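Local coordinates for protein beta 1-3 glucanase (Clostridium beijerinckii NCIMB 8052, PDB 5H4E) that probably hydrolyses beta-1,3-glucans, being a bacterial beta-1,3-glucanase domain of glycoside hydrolase family GH64, at residues Thr1-Ser6 against Thr10-Asn15; Pro122-Ala125 against Asn131-Ile134; Asn231-Tyr236 against His310-Pro315. All coordinates share one frame; numbering follows the deposited sequence.

From the N terminus, the three contacts follow one another in series; none nests in or crosses another. Interaction 1 comes first: the opening tail, 1-6, turns back over strand 9-16 after a short connection and lies on a five-stranded mixed sheet. Interaction 2 closes the loop between strands 117-120 and 136-144, drawing 122-125 against the turn at 131-134. Interaction 3 reaches much further along the chain, tying helix 227-236 to the turn that follows helix 294-309, with 73 residues between its segments. Interactions 1 and 3 sit on opposite sides of the chain's centre, their own centres about 46 Å apart, and no two contacts touch.

Interaction 1 (Thr1-Ser6 against Thr10-Asn15); sequences TPPLKS and TLQVKN
The hydroxyl of T10 is gripped from two directions: OG1 of T10 donates to O of P3 at 2.6 Å, and it accepts a hydrogen from a water whose oxygen is 2.8 Å from T10 OG1. The bond to P3 lies in the carbonyl plane, with a C=O...donor angle of 149°. The same water accepts from the backbone N of K5 at 2.7 Å, so one threonine hydroxyl serves both the P3 carbonyl and, through the water, the K5 amide. With OG1 anti to the carbonyl carbon of T10 (chi1 -59°), the hydroxyl faces the tail, while CG2 of T10 comes within 3.9 Å of P2 CB. CD2 of L4 packs against the same oxygen from a third direction, 3.7 Å from T10 OG1.

Further along, P2 rests on the side chain of Q12, its CB 3.8 Å from Q12 CB. The glutamine chain leaves its backbone extended and then bends at chi2 (74°), which brings OE1 to 3.5 Å from P2 CB. At the other end of that amide, NE2 donates to V13 O of its own strand and to S85 OG, which hold the group in place.

The tail therefore runs back over strand 9-16, P2 above Q12 and L4 above T10, and its side chains also reach Y86 and Y88 of one neighbouring strand and K367 and Y368 of the other. T10 and Q12 already spend backbone bonds on strand 366-374 and L11 on strand 86-92, while V13 bonds with S85 just ahead of the latter. The tail does not add a strand here: it lies on the sheet's face, tied by a side-chain hydroxyl and a water, a mode suited to a segment whose two prolines have no N-H to give.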
ATOM      1  N   THR A   1      27.600   0.570   4.623  1.00 40.62           N
ATOM      2  CA  THR A   1      27.034   1.388   3.551  1.00 32.22           C
ATOM      3  C   THR A   1      27.045   0.684   2.199  1.00 32.04           C
ATOM      4  O   THR A   1      28.092   0.237   1.731  1.00 30.48           O
ATOM      5  CB  THR A   1      27.787   2.711   3.399  1.00 35.16           C
ATOM      6  OG1 THR A   1      27.607   3.497   4.581  1.00 45.94           O
ATOM      7  CG2 THR A   1      27.267   3.491   2.188  1.00 29.05           C
ATOM      8  N   PRO A   2      25.872   0.583   1.563  1.00 27.84           N
ATOM      9  CA  PRO A   2      25.786   0.040   0.206  1.00 26.83           C
ATOM     10  C   PRO A   2      26.550   0.897  -0.803  1.00 25.78           C
ATOM     11  O   PRO A   2      26.854   2.061  -0.514  1.00 24.08           O
ATOM     12  CB  PRO A   2      24.273   0.048  -0.086  1.00 23.01           C
ATOM     13  CG  PRO A   2      23.659   0.864   0.972  1.00 27.21           C
ATOM     14  CD  PRO A   2      24.548   0.804   2.160  1.00 28.24           C
ATOM     15  N   PRO A   3      26.856   0.328  -1.977  1.00 25.22           N
ATOM     16  CA  PRO A   3      27.542   1.074  -3.030  1.00 23.78           C
ATOM     17  C   PRO A   3      26.699   2.246  -3.506  1.00 26.47           C
ATOM     18  O   PRO A   3      25.496   2.091  -3.726  1.00 23.21           O
ATOM     19  CB  PRO A   3      27.728   0.032  -4.136  1.00 28.04           C
ATOM     20  CG  PRO A   3      26.681  -0.989  -3.873  1.00 26.57           C
ATOM     21  CD  PRO A   3      26.544  -1.050  -2.393  1.00 24.32           C
ATOM     22  N   LEU A   4      27.328   3.404  -3.664  1.00 24.55           N
ATOM     23  CA  LEU A   4      26.605   4.600  -4.055  1.00 23.96           C
ATOM     24  C   LEU A   4      27.088   5.119  -5.402  1.00 27.19           C
ATOM     25  O   LEU A   4      28.231   4.897  -5.799  1.00 25.64           O
ATOM     26  CB  LEU A   4      26.752   5.677  -2.991  1.00 21.43           C
ATOM     27  CG  LEU A   4      26.416   5.145  -1.592  1.00 25.14           C
ATOM     28  CD1 LEU A   4      26.869   6.103  -0.519  1.00 29.27           C
ATOM     29  CD2 LEU A   4      24.913   4.860  -1.476  1.00 22.23           C
ATOM     30  N   LYS A   5      26.197   5.802  -6.102  1.00 21.91           N
ATOM     31  CA  LYS A   5      26.548   6.460  -7.350  1.00 27.59           C
ATOM     32  C   LYS A   5      26.107   7.892  -7.239  1.00 24.94           C
ATOM     33  O   LYS A   5      24.993   8.152  -6.813  1.00 23.78           O
ATOM     34  CB  LYS A   5      25.883   5.789  -8.552  1.00 24.88           C
ATOM     35  CG  LYS A   5      26.751   4.765  -9.225  1.00 31.65           C
ATOM     36  CD  LYS A   5      25.955   3.873 -10.170  1.00 31.24           C
ATOM     37  CE  LYS A   5      25.233   4.676 -11.227  1.00 30.23           C
ATOM     38  NZ  LYS A   5      24.833   3.787 -12.360  1.00 26.75           N
ATOM     39  N   SER A   6      26.978   8.823  -7.610  1.00 26.04           N
ATOM     40  CA  SER A   6      26.594  10.221  -7.598  1.00 23.62           C
ATOM     41  C   SER A   6      25.352  10.406  -8.470  1.00 26.47           C
ATOM     42  O   SER A   6      25.324   9.970  -9.625  1.00 28.16           O
ATOM     43  CB  SER A   6      27.744  11.110  -8.078  1.00 28.90           C
ATOM     44  OG  SER A   6      27.463  12.472  -7.797  1.00 31.11           O
ATOM     45  N   THR A  10      20.635   4.400  -3.669  1.00 18.49           N
ATOM     46  CA  THR A  10      20.779   2.953  -3.696  1.00 16.81           C
ATOM     47  C   THR A  10      19.748   2.308  -2.776  1.00 18.12           C
ATOM     48  O   THR A  10      19.539   2.759  -1.647  1.00 17.63           O
ATOM     49  CB  THR A  10      22.201   2.525  -3.282  1.00 20.49           C
ATOM     50  OG1 THR A  10      23.146   3.123  -4.176  1.00 18.69           O
ATOM     51  CG2 THR A  10      22.352   1.003  -3.316  1.00 18.12           C
ATOM     52  N   LEU A  11      19.102   1.261  -3.281  1.00 15.59           N
ATOM     53  CA  LEU A  11      18.214   0.425  -2.494  1.00 17.45           C
ATOM     54  C   LEU A  11      18.870  -0.946  -2.282  1.00 17.78           C
ATOM     55  O   LEU A  11      19.019  -1.721  -3.220  1.00 19.60           O
ATOM     56  CB  LEU A  11      16.868   0.290  -3.200  1.00 16.97           C
ATOM     57  CG  LEU A  11      16.236   1.617  -3.633  1.00 17.09           C
ATOM     58  CD1 LEU A  11      14.988   1.353  -4.434  1.00 18.12           C
ATOM     59  CD2 LEU A  11      15.918   2.512  -2.427  1.00 17.33           C
ATOM     60  N   GLN A  12      19.285  -1.230  -1.052  1.00 16.86           N
ATOM     61  CA  GLN A  12      20.020  -2.454  -0.757  1.00 18.63           C
ATOM     62  C   GLN A  12      19.088  -3.521  -0.201  1.00 19.88           C
ATOM     63  O   GLN A  12      18.443  -3.294   0.816  1.00 19.45           O
ATOM     64  CB  GLN A  12      21.144  -2.168   0.246  1.00 23.71           C
ATOM     65  CG  GLN A  12      21.875  -3.411   0.751  1.00 20.76           C
ATOM     66  CD  GLN A  12      22.799  -3.986  -0.311  1.00 22.62           C
ATOM     67  OE1 GLN A  12      23.716  -3.309  -0.786  1.00 24.53           O
ATOM     68  NE2 GLN A  12      22.540  -5.221  -0.715  1.00 18.37           N
ATOM     69  N   VAL A  13      19.005  -4.680  -0.860  1.00 18.96           N
ATOM     70  CA  VAL A  13      18.228  -5.783  -0.288  1.00 19.23           C
ATOM     71  C   VAL A  13      19.080  -6.488   0.762  1.00 21.63           C
ATOM     72  O   VAL A  13      20.249  -6.804   0.515  1.00 20.50           O
ATOM     73  CB  VAL A  13      17.758  -6.811  -1.359  1.00 17.87           C
ATOM     74  CG1 VAL A  13      16.919  -7.917  -0.706  1.00 18.70           C
ATOM     75  CG2 VAL A  13      16.940  -6.122  -2.453  1.00 16.94           C
ATOM     76  N   LYS A  14      18.505  -6.701   1.944  1.00 17.20           N
ATOM     77  CA  LYS A  14      19.170  -7.472   2.991  1.00 17.59           C
ATOM     78  C   LYS A  14      18.374  -8.732   3.335  1.00 19.50           C
ATOM     79  O   LYS A  14      17.200  -8.665   3.704  1.00 19.08           O
ATOM     80  CB  LYS A  14      19.379  -6.615   4.243  1.00 22.24           C
ATOM     81  CG  LYS A  14      20.107  -7.325   5.362  1.00 27.97           C
ATOM     82  CD  LYS A  14      21.598  -7.430   5.096  1.00 35.09           C
ATOM     83  CE  LYS A  14      22.286  -8.169   6.237  1.00 38.08           C
ATOM     84  NZ  LYS A  14      21.733  -7.731   7.559  1.00 37.09           N
ATOM     85  N   ASN A  15      19.037  -9.880   3.233  1.00 21.94           N
ATOM     86  CA  ASN A  15      18.413 -11.180   3.488  1.00 18.27           C
ATOM     87  C   ASN A  15      18.362 -11.505   4.976  1.00 23.73           C
ATOM     88  O   ASN A  15      19.387 -11.852   5.581  1.00 22.04           O
ATOM     89  CB  ASN A  15      19.193 -12.256   2.717  1.00 21.01           C
ATOM     90  CG  ASN A  15      18.569 -13.646   2.800  1.00 22.48           C
ATOM     91  OD1 ASN A  15      17.661 -13.900   3.584  1.00 23.41           O
ATOM     92  ND2 ASN A  15      19.078 -14.555   1.984  1.00 22.59           N
TER
HETATM   93  O   HOH W   1      23.616   5.682  -5.187  1.00 22.05           O

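Interaction 2 (Pro122-Ala125 against Asn131-Ile134); sequences PNLA and NTGI
The loop between strands 117-120 and 136-144 folds back on itself, setting P122 on N131 and L124 against the backbone of N131 and T132. The pyrrolidine ring lies over one face of the asparagine amide: CG of P122 stands almost straight above the group, 3.9 Å from N131 CG. Its neighbour CB covers the stem, 3.9 Å from N131 CB, and ND2 of N131 passes 3.8 Å from P122 CA. The N131 side chain points CG away from its own carbonyl carbon (chi1 -61°), which brings the amide beneath the proline, and OD1 takes the backbone N-H of Y106, a bond that limits its rotation.

L124 makes the second touch with one branch alone. Its CD2 lies 4.1 Å from both N131 O and T132 CA, at the start of a type II beta turn that runs from N131 to I134. The turn is closed by I134 N, which donates to N131 O at 3.1 Å, so L124 CD2 sits beside a carbonyl already engaged. G133 occupies the third position of the turn with positive phi (85°), as usual for glycine in this turn type. On the other side of the loop, OD1 of N123 accepts from A125 N at 3.2 Å, an Asx turn whose donor stands above the carbonyl plane of the side chain.

Between the two segments D129 works as a clasp: one carboxylate oxygen accepts from N123 N, the other from N131 N, and its main-chain O receives T132 OG1. F136, entering the next strand, touches both P122 and L124, while R205 packs on L124 and donates from NH1 to I134 O.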
ATOM      1  N   PRO A 122       0.548  -8.876  -9.855  1.00 27.95           N
ATOM      2  CA  PRO A 122      -0.333  -9.941  -9.366  1.00 24.19           C
ATOM      3  C   PRO A 122      -1.741  -9.431  -9.086  1.00 25.97           C
ATOM      4  O   PRO A 122      -1.912  -8.385  -8.466  1.00 27.13           O
ATOM      5  CB  PRO A 122       0.345 -10.395  -8.068  1.00 24.93           C
ATOM      6  CG  PRO A 122       1.790 -10.016  -8.249  1.00 24.09           C
ATOM      7  CD  PRO A 122       1.784  -8.755  -9.059  1.00 25.92           C
ATOM      8  N   ASN A 123      -2.741 -10.152  -9.569  1.00 22.11           N
ATOM      9  CA  ASN A 123      -4.100  -9.890  -9.150  1.00 26.54           C
ATOM     10  C   ASN A 123      -4.602 -11.121  -8.433  1.00 24.94           C
ATOM     11  O   ASN A 123      -5.176 -12.014  -9.054  1.00 23.06           O
ATOM     12  CB  ASN A 123      -5.007  -9.549 -10.329  1.00 27.22           C
ATOM     13  CG  ASN A 123      -6.477  -9.456  -9.926  1.00 29.13           C
ATOM     14  OD1 ASN A 123      -6.805  -9.295  -8.746  1.00 25.85           O
ATOM     15  ND2 ASN A 123      -7.368  -9.566 -10.905  1.00 30.56           N
ATOM     16  N   LEU A 124      -4.393 -11.173  -7.124  1.00 21.64           N
ATOM     17  CA  LEU A 124      -4.679 -12.400  -6.386  1.00 24.61           C
ATOM     18  C   LEU A 124      -6.171 -12.598  -6.127  1.00 24.88           C
ATOM     19  O   LEU A 124      -6.561 -13.560  -5.469  1.00 25.77           O
ATOM     20  CB  LEU A 124      -3.914 -12.412  -5.064  1.00 23.41           C
ATOM     21  CG  LEU A 124      -2.404 -12.339  -5.271  1.00 23.59           C
ATOM     22  CD1 LEU A 124      -1.665 -12.310  -3.945  1.00 21.68           C
ATOM     23  CD2 LEU A 124      -1.911 -13.494  -6.173  1.00 24.13           C
ATOM     24  N   ALA A 125      -7.005 -11.699  -6.645  1.00 21.96           N
ATOM     25  CA  ALA A 125      -8.451 -11.919  -6.622  1.00 22.42           C
ATOM     26  C   ALA A 125      -8.826 -12.973  -7.668  1.00 24.71           C
ATOM     27  O   ALA A 125      -9.880 -13.616  -7.577  1.00 22.71           O
ATOM     28  CB  ALA A 125      -9.202 -10.615  -6.872  1.00 21.79           C
ATOM     29  N   ASN A 131       0.668 -15.762 -10.427  1.00 21.84           N
ATOM     30  CA  ASN A 131       1.445 -15.497  -9.224  1.00 21.80           C
ATOM     31  C   ASN A 131       0.832 -16.072  -7.948  1.00 20.55           C
ATOM     32  O   ASN A 131       1.353 -15.849  -6.856  1.00 19.91           O
ATOM     33  CB  ASN A 131       1.633 -13.990  -9.057  1.00 19.57           C
ATOM     34  CG  ASN A 131       2.376 -13.371 -10.221  1.00 21.55           C
ATOM     35  OD1 ASN A 131       3.594 -13.492 -10.323  1.00 23.74           O
ATOM     36  ND2 ASN A 131       1.646 -12.708 -11.106  1.00 18.84           N
ATOM     37  N   THR A 132      -0.264 -16.810  -8.083  1.00 22.37           N
ATOM     38  CA  THR A 132      -0.905 -17.423  -6.923  1.00 24.18           C
ATOM     39  C   THR A 132       0.081 -18.274  -6.126  1.00 22.33           C
ATOM     40  O   THR A 132       0.813 -19.089  -6.684  1.00 21.77           O
ATOM     41  CB  THR A 132      -2.123 -18.294  -7.332  1.00 25.05           C
ATOM     42  OG1 THR A 132      -1.740 -19.212  -8.358  1.00 31.43           O
ATOM     43  CG2 THR A 132      -3.240 -17.414  -7.851  1.00 29.58           C
ATOM     44  N   GLY A 133       0.123 -18.062  -4.818  1.00 21.90           N
ATOM     45  CA  GLY A 133       0.991 -18.856  -3.974  1.00 21.98           C
ATOM     46  C   GLY A 133       2.437 -18.397  -3.830  1.00 20.70           C
ATOM     47  O   GLY A 133       3.164 -18.923  -2.979  1.00 20.03           O
ATOM     48  N   ILE A 134       2.883 -17.445  -4.647  1.00 18.54           N
ATOM     49  CA  ILE A 134       4.287 -17.024  -4.578  1.00 18.22           C
ATOM     50  C   ILE A 134       4.529 -16.066  -3.404  1.00 18.62           C
ATOM     51  O   ILE A 134       3.716 -15.169  -3.144  1.00 20.95           O
ATOM     52  CB  ILE A 134       4.748 -16.362  -5.884  1.00 18.75           C
ATOM     53  CG1 ILE A 134       4.550 -17.315  -7.072  1.00 20.74           C
ATOM     54  CG2 ILE A 134       6.206 -15.948  -5.791  1.00 17.59           C
ATOM     55  CD1 ILE A 134       4.884 -16.687  -8.416  1.00 21.94           C
TER

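Interaction 3 (Asn231-Tyr236 against His310-Pro315); sequences NDVYSY and HVMLDP
CG1 of V233 lies 3.6 Å from CE, the terminal methyl of M312, and its other branch, CG2, is 3.8 Å from M312 CB. The two side chains cross at about a right angle. Bends at chi2 (-61°) and chi3 (-76°) fold the methionine back, which is how CE comes up beside the valine. Next door, L313 uses a single methyl: its CD2 is 3.6 Å from Y236 CD2 and 3.9 Å from Y236 CG, coming at the ring obliquely, and a looser 4.3 Å separates it from V233 CG2. This is an apolar patch in which V233 and M312 are buried while Y236 and L313 lie at its outer margin.

V233 and Y236 are three residues apart on helix 227-236, and so face the same way. Their partners sit on a type I beta turn, V311 to D314, closed by D314 N donating to V311 O at 2.8 Å. That turn directly follows the Schellman motif ending helix 294-309, with H310 in positive phi.

Further out, the backbone of M312 is held by two tyrosines: its N donates to Y229 OH and its O accepts from Y237 OH. F307 touches both V233 and M312, W318 NE1 bonds V311 O, and the ring of Y236 stacks with H240.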
ATOM      1  N   ASN A 231     -24.314   4.276   8.491  1.00 22.58           N
ATOM      2  CA  ASN A 231     -25.670   4.800   8.642  1.00 23.68           C
ATOM      3  C   ASN A 231     -25.805   5.692   9.876  1.00 24.65           C
ATOM      4  O   ASN A 231     -26.343   6.799   9.776  1.00 24.28           O
ATOM      5  CB  ASN A 231     -26.689   3.653   8.710  1.00 22.54           C
ATOM      6  CG  ASN A 231     -26.924   2.995   7.348  1.00 27.24           C
ATOM      7  OD1 ASN A 231     -26.785   3.636   6.316  1.00 26.71           O
ATOM      8  ND2 ASN A 231     -27.292   1.715   7.354  1.00 35.42           N
ATOM      9  N   ASP A 232     -25.305   5.216  11.020  1.00 20.69           N
ATOM     10  CA  ASP A 232     -25.387   5.977  12.274  1.00 21.56           C
ATOM     11  C   ASP A 232     -24.682   7.309  12.130  1.00 22.89           C
ATOM     12  O   ASP A 232     -25.202   8.352  12.542  1.00 22.15           O
ATOM     13  CB  ASP A 232     -24.765   5.206  13.448  1.00 22.78           C
ATOM     14  CG  ASP A 232     -25.592   4.021  13.874  1.00 23.89           C
ATOM     15  OD1 ASP A 232     -26.782   3.968  13.511  1.00 25.10           O
ATOM     16  OD2 ASP A 232     -25.051   3.151  14.586  1.00 23.15           O
ATOM     17  N   VAL A 233     -23.486   7.260  11.543  1.00 19.00           N
ATOM     18  CA  VAL A 233     -22.648   8.441  11.392  1.00 18.75           C
ATOM     19  C   VAL A 233     -23.279   9.470  10.456  1.00 21.66           C
ATOM     20  O   VAL A 233     -23.327  10.665  10.775  1.00 21.76           O
ATOM     21  CB  VAL A 233     -21.226   8.053  10.884  1.00 20.23           C
ATOM     22  CG1 VAL A 233     -20.471   9.281  10.378  1.00 17.01           C
ATOM     23  CG2 VAL A 233     -20.451   7.356  11.994  1.00 17.54           C
ATOM     24  N   TYR A 234     -23.778   9.026   9.306  1.00 19.63           N
ATOM     25  CA  TYR A 234     -24.473   9.966   8.418  1.00 22.58           C
ATOM     26  C   TYR A 234     -25.769  10.539   9.031  1.00 24.34           C
ATOM     27  O   TYR A 234     -26.106  11.706   8.810  1.00 23.86           O
ATOM     28  CB  TYR A 234     -24.763   9.299   7.077  1.00 24.88           C
ATOM     29  CG  TYR A 234     -23.673   9.554   6.073  1.00 22.49           C
ATOM     30  CD1 TYR A 234     -22.346   9.218   6.351  1.00 28.54           C
ATOM     31  CD2 TYR A 234     -23.955  10.154   4.852  1.00 25.30           C
ATOM     32  CE1 TYR A 234     -21.332   9.458   5.416  1.00 24.43           C
ATOM     33  CE2 TYR A 234     -22.953  10.398   3.921  1.00 26.60           C
ATOM     34  CZ  TYR A 234     -21.650  10.049   4.205  1.00 27.63           C
ATOM     35  OH  TYR A 234     -20.671  10.299   3.272  1.00 23.02           O
ATOM     36  N   SER A 235     -26.469   9.727   9.815  1.00 22.04           N
ATOM     37  CA  SER A 235     -27.685  10.167  10.498  1.00 25.58           C
ATOM     38  C   SER A 235     -27.345  11.209  11.564  1.00 25.24           C
ATOM     39  O   SER A 235     -27.997  12.259  11.671  1.00 24.66           O
ATOM     40  CB  SER A 235     -28.402   8.962  11.115  1.00 25.99           C
ATOM     41  OG  SER A 235     -29.552   9.339  11.858  1.00 34.18           O
ATOM     42  N   TYR A 236     -26.300  10.922  12.334  1.00 21.80           N
ATOM     43  CA  TYR A 236     -25.833  11.818  13.379  1.00 21.48           C
ATOM     44  C   TYR A 236     -25.440  13.186  12.822  1.00 24.49           C
ATOM     45  O   TYR A 236     -25.895  14.211  13.325  1.00 22.89           O
ATOM     46  CB  TYR A 236     -24.650  11.183  14.125  1.00 18.09           C
ATOM     47  CG  TYR A 236     -24.190  11.995  15.311  1.00 17.54           C
ATOM     48  CD1 TYR A 236     -24.879  11.935  16.525  1.00 19.32           C
ATOM     49  CD2 TYR A 236     -23.086  12.839  15.217  1.00 19.33           C
ATOM     50  CE1 TYR A 236     -24.470  12.692  17.619  1.00 19.45           C
ATOM     51  CE2 TYR A 236     -22.663  13.602  16.309  1.00 21.58           C
ATOM     52  CZ  TYR A 236     -23.359  13.519  17.505  1.00 21.76           C
ATOM     53  OH  TYR A 236     -22.949  14.276  18.582  1.00 25.48           O
ATOM     54  N   HIS A 310     -12.666   3.812  13.367  1.00 16.53           N
ATOM     55  CA  HIS A 310     -13.885   3.985  14.172  1.00 18.65           C
ATOM     56  C   HIS A 310     -13.773   5.188  15.122  1.00 16.97           C
ATOM     57  O   HIS A 310     -13.894   5.051  16.334  1.00 17.04           O
ATOM     58  CB  HIS A 310     -14.213   2.702  14.965  1.00 16.70           C
ATOM     59  CG  HIS A 310     -15.616   2.656  15.505  1.00 18.13           C
ATOM     60  ND1 HIS A 310     -16.558   1.751  15.055  1.00 18.22           N
ATOM     61  CD2 HIS A 310     -16.229   3.380  16.476  1.00 19.32           C
ATOM     62  CE1 HIS A 310     -17.691   1.927  15.716  1.00 17.53           C
ATOM     63  NE2 HIS A 310     -17.518   2.906  16.585  1.00 19.95           N
ATOM     64  N   VAL A 311     -13.554   6.373  14.562  1.00 18.41           N
ATOM     65  CA  VAL A 311     -13.509   7.600  15.352  1.00 17.65           C
ATOM     66  C   VAL A 311     -14.258   8.744  14.661  1.00 19.94           C
ATOM     67  O   VAL A 311     -14.023   9.917  14.970  1.00 19.65           O
ATOM     68  CB  VAL A 311     -12.050   8.057  15.642  1.00 19.48           C
ATOM     69  CG1 VAL A 311     -11.413   7.197  16.738  1.00 18.54           C
ATOM     70  CG2 VAL A 311     -11.201   8.061  14.359  1.00 18.84           C
ATOM     71  N   MET A 312     -15.167   8.400  13.745  1.00 15.85           N
ATOM     72  CA  MET A 312     -15.930   9.408  13.008  1.00 18.57           C
ATOM     73  C   MET A 312     -16.717  10.328  13.951  1.00 20.60           C
ATOM     74  O   MET A 312     -16.964  11.490  13.634  1.00 20.63           O
ATOM     75  CB  MET A 312     -16.872   8.735  11.999  1.00 15.52           C
ATOM     76  CG  MET A 312     -16.230   8.530  10.609  1.00 18.21           C
ATOM     77  SD  MET A 312     -15.741  10.094   9.840  1.00 20.77           S
ATOM     78  CE  MET A 312     -17.328  10.759   9.302  1.00 18.58           C
ATOM     79  N   LEU A 313     -17.080   9.819  15.122  1.00 20.55           N
ATOM     80  CA  LEU A 313     -17.821  10.635  16.091  1.00 20.68           C
ATOM     81  C   LEU A 313     -16.921  11.362  17.092  1.00 22.56           C
ATOM     82  O   LEU A 313     -17.417  11.991  18.026  1.00 19.15           O
ATOM     83  CB  LEU A 313     -18.828   9.762  16.844  1.00 21.45           C
ATOM     84  CG  LEU A 313     -19.854   9.094  15.928  1.00 24.98           C
ATOM     85  CD1 LEU A 313     -20.717   8.090  16.664  1.00 25.14           C
ATOM     86  CD2 LEU A 313     -20.719  10.134  15.233  1.00 20.73           C
ATOM     87  N   ASP A 314     -15.607  11.278  16.908  1.00 18.54           N
ATOM     88  CA  ASP A 314     -14.669  11.939  17.824  1.00 20.35           C
ATOM     89  C   ASP A 314     -13.547  12.639  17.062  1.00 23.22           C
ATOM     90  O   ASP A 314     -12.376  12.260  17.193  1.00 21.13           O
ATOM     91  CB  ASP A 314     -14.081  10.915  18.812  1.00 17.95           C
ATOM     92  CG  ASP A 314     -13.296  11.565  19.955  1.00 25.11           C
ATOM     93  OD1 ASP A 314     -13.419  12.788  20.183  1.00 26.75           O
ATOM     94  OD2 ASP A 314     -12.567  10.833  20.650  1.00 27.73           O
ATOM     95  N   PRO A 315     -13.894  13.661  16.260  1.00 20.16           N
ATOM     96  CA  PRO A 315     -12.881  14.360  15.451  1.00 21.97           C
ATOM     97  C   PRO A 315     -11.734  14.991  16.253  1.00 25.27           C
ATOM     98  O   PRO A 315     -10.625  15.082  15.725  1.00 25.69           O
ATOM     99  CB  PRO A 315     -13.691  15.453  14.744  1.00 22.51           C
ATOM    100  CG  PRO A 315     -14.909  15.642  15.598  1.00 22.22           C
ATOM    101  CD  PRO A 315     -15.232  14.258  16.100  1.00 21.42           C
TER